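Teichoic acid D-alanine hydrolase (Staphylococcus aureus, PDB 5ZH8) hydrolyses the ester links that hold D-alanine on wall teichoic and lipoteichoic acids, influencing methicillin resistance, autolysis and cell-wall structure. Local coordinates at residues 154-159 with 219-224. Sequence-based numbering, arbitrary orientation.
Sequences KYLPWF and LAKVIE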
loop_
_atom_site.group_PDB
_atom_site.type_symbol
_atom_site.label_atom_id
_atom_site.label_comp_id
_atom_site.label_asym_id
_atom_site.label_seq_id
_atom_site.Cartn_x
_atom_site.Cartn_y
_atom_site.Cartn_z
ATOM N N LYS A 154 26.854 -25.890 0.719
ATOM C CA LYS A 154 26.883 -27.334 0.474
ATOM C C LYS A 154 26.152 -27.702 -0.818
ATOM O O LYS A 154 26.683 -28.450 -1.645
ATOM C CB LYS A 154 26.266 -28.091 1.652
ATOM C CG LYS A 154 26.479 -29.589 1.609
ATOM C CD LYS A 154 25.681 -30.274 2.695
ATOM C CE LYS A 154 26.060 -31.744 2.805
ATOM N NZ LYS A 154 25.003 -32.532 3.493
ATOM N N TYR A 155 24.946 -27.164 -0.990
ATOM C CA TYR A 155 24.106 -27.499 -2.141
ATOM C C TYR A 155 24.280 -26.529 -3.307
ATOM O O TYR A 155 23.999 -26.877 -4.455
ATOM C CB TYR A 155 22.635 -27.568 -1.724
ATOM C CG TYR A 155 22.411 -28.385 -0.471
ATOM C CD1 TYR A 155 22.363 -29.776 -0.511
ATOM C CD2 TYR A 155 22.264 -27.761 0.759
ATOM C CE1 TYR A 155 22.178 -30.517 0.641
ATOM C CE2 TYR A 155 22.069 -28.496 1.921
ATOM C CZ TYR A 155 22.027 -29.875 1.858
ATOM O OH TYR A 155 21.841 -30.613 3.006
ATOM N N LEU A 156 24.758 -25.325 -3.008
ATOM C CA LEU A 156 24.917 -24.276 -4.007
ATOM C C LEU A 156 26.312 -23.662 -3.854
ATOM O O LEU A 156 26.448 -22.540 -3.371
ATOM C CB LEU A 156 23.809 -23.233 -3.817
ATOM C CG LEU A 156 23.435 -22.345 -5.000
ATOM C CD1 LEU A 156 23.100 -23.161 -6.255
ATOM C CD2 LEU A 156 22.262 -21.460 -4.597
ATOM N N PRO A 157 27.359 -24.413 -4.265
ATOM C CA PRO A 157 28.786 -24.104 -4.042
ATOM C C PRO A 157 29.201 -22.656 -4.285
ATOM O O PRO A 157 30.000 -22.114 -3.522
ATOM C CB PRO A 157 29.499 -25.019 -5.037
ATOM C CG PRO A 157 28.586 -26.179 -5.197
ATOM C CD PRO A 157 27.190 -25.674 -5.014
ATOM N N TRP A 158 28.671 -22.047 -5.342
ATOM C CA TRP A 158 29.046 -20.678 -5.712
ATOM C C TRP A 158 28.440 -19.610 -4.799
ATOM O O TRP A 158 28.986 -18.512 -4.704
ATOM C CB TRP A 158 28.723 -20.374 -7.185
ATOM C CG TRP A 158 27.347 -20.750 -7.641
ATOM C CD1 TRP A 158 26.971 -21.926 -8.225
ATOM C CD2 TRP A 158 26.173 -19.943 -7.573
ATOM N NE1 TRP A 158 25.632 -21.904 -8.518
ATOM C CE2 TRP A 158 25.115 -20.697 -8.130
ATOM C CE3 TRP A 158 25.907 -18.654 -7.092
ATOM C CZ2 TRP A 158 23.810 -20.207 -8.218
ATOM C CZ3 TRP A 158 24.612 -18.163 -7.189
ATOM C CH2 TRP A 158 23.579 -18.940 -7.747
ATOM N N PHE A 159 27.335 -19.926 -4.121
ATOM C CA PHE A 159 26.743 -18.998 -3.163
ATOM C C PHE A 159 27.600 -18.904 -1.895
ATOM O O PHE A 159 27.269 -19.479 -0.854
ATOM C CB PHE A 159 25.305 -19.405 -2.820
ATOM C CG PHE A 159 24.506 -18.300 -2.188
ATOM C CD1 PHE A 159 23.809 -17.401 -2.981
ATOM C CD2 PHE A 159 24.466 -18.146 -0.804
ATOM C CE1 PHE A 159 23.084 -16.378 -2.415
ATOM C CE2 PHE A 159 23.738 -17.120 -0.227
ATOM C CZ PHE A 159 23.045 -16.235 -1.034
ATOM N N LEU A 219 16.539 -20.268 -1.934
ATOM C CA LEU A 219 15.987 -21.601 -1.674
ATOM C C LEU A 219 15.435 -22.241 -2.940
ATOM O O LEU A 219 15.573 -23.444 -3.136
ATOM C CB LEU A 219 14.888 -21.558 -0.609
ATOM C CG LEU A 219 15.336 -21.382 0.844
ATOM C CD1 LEU A 219 14.125 -21.232 1.750
ATOM C CD2 LEU A 219 16.248 -22.510 1.293
ATOM N N ALA A 220 14.803 -21.441 -3.789
ATOM C CA ALA A 220 14.317 -21.930 -5.074
ATOM C C ALA A 220 15.479 -22.427 -5.946
ATOM O O ALA A 220 15.354 -23.445 -6.625
ATOM C CB ALA A 220 13.533 -20.843 -5.797
ATOM N N LYS A 221 16.605 -21.718 -5.920
ATOM C CA LYS A 221 17.781 -22.125 -6.682
ATOM C C LYS A 221 18.418 -23.387 -6.091
ATOM O O LYS A 221 18.908 -24.250 -6.832
ATOM C CB LYS A 221 18.807 -20.990 -6.741
ATOM C CG LYS A 221 19.975 -21.249 -7.682
ATOM C CD LYS A 221 19.522 -21.274 -9.138
ATOM C CE LYS A 221 20.212 -22.382 -9.922
ATOM N NZ LYS A 221 19.492 -22.700 -11.186
ATOM N N VAL A 222 18.411 -23.488 -4.760
ATOM C CA VAL A 222 18.856 -24.698 -4.061
ATOM C C VAL A 222 18.056 -25.904 -4.566
ATOM O O VAL A 222 18.625 -26.957 -4.882
ATOM C CB VAL A 222 18.709 -24.557 -2.520
ATOM C CG1 VAL A 222 18.854 -25.906 -1.818
ATOM C CG2 VAL A 222 19.724 -23.563 -1.966
ATOM N N ILE A 223 16.736 -25.732 -4.648
ATOM C CA ILE A 223 15.851 -26.772 -5.167
ATOM C C ILE A 223 16.280 -27.167 -6.575
ATOM O O ILE A 223 16.413 -28.348 -6.879
ATOM C CB ILE A 223 14.369 -26.323 -5.167
ATOM C CG1 ILE A 223 13.850 -26.200 -3.729
ATOM C CG2 ILE A 223 13.491 -27.294 -5.950
ATOM C CD1 ILE A 223 12.575 -25.401 -3.600
ATOM N N GLU A 224 16.502 -26.174 -7.429
ATOM C CA GLU A 224 16.898 -26.445 -8.805
ATOM C C GLU A 224 18.232 -27.184 -8.882
ATOM O O GLU A 224 18.374 -28.126 -9.657
ATOM C CB GLU A 224 16.970 -25.151 -9.619
ATOM C CG GLU A 224 15.611 -24.585 -9.988
ATOM C CD GLU A 224 15.705 -23.428 -10.959
ATOM O OE1 GLU A 224 16.793 -22.814 -11.068
ATOM O OE2 GLU A 224 14.683 -23.134 -11.614
#
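L156 meets K221 and V222 where a type I beta turn, L156 to F159, packs on helix 213-227 in the helical part of this beta-lactamase-family fold. The turn is closed by F159 N to L156 O at 2.9 Å, and the L156 and V222 CA atoms stand 6.1 Å apart. No hydrogen bond joins the two segments; carbon contacts bury 211 Å² between them. L156, with CG anti to its backbone N (chi1 -158°), crosses K221 at about a right angle and sets both methyls on the lysine's aliphatic stem, CD2 lying 3.8 Å from K221 CG. The same CD2 reaches V222 CG2 at 4.2 Å. Y155 CB abuts V222 CG1 at 4.1 Å while its ring leads away, its OH hydrogen-bonded to N147 N. W158 places CZ2 4.0 Å from K221 CG, an oblique approach; L156 CG sits over one indole face near the rim, and K194 of helix 189-199 makes a cation-pi contact with this ring. Bent at chi2 and chi3, the K221 chain leaves CB and CG against L156 and carries NZ to D190 and E224. There K221 NZ forms a 2.7 Å salt bridge, meeting E224 OE1 nearly in line with its C-O bond.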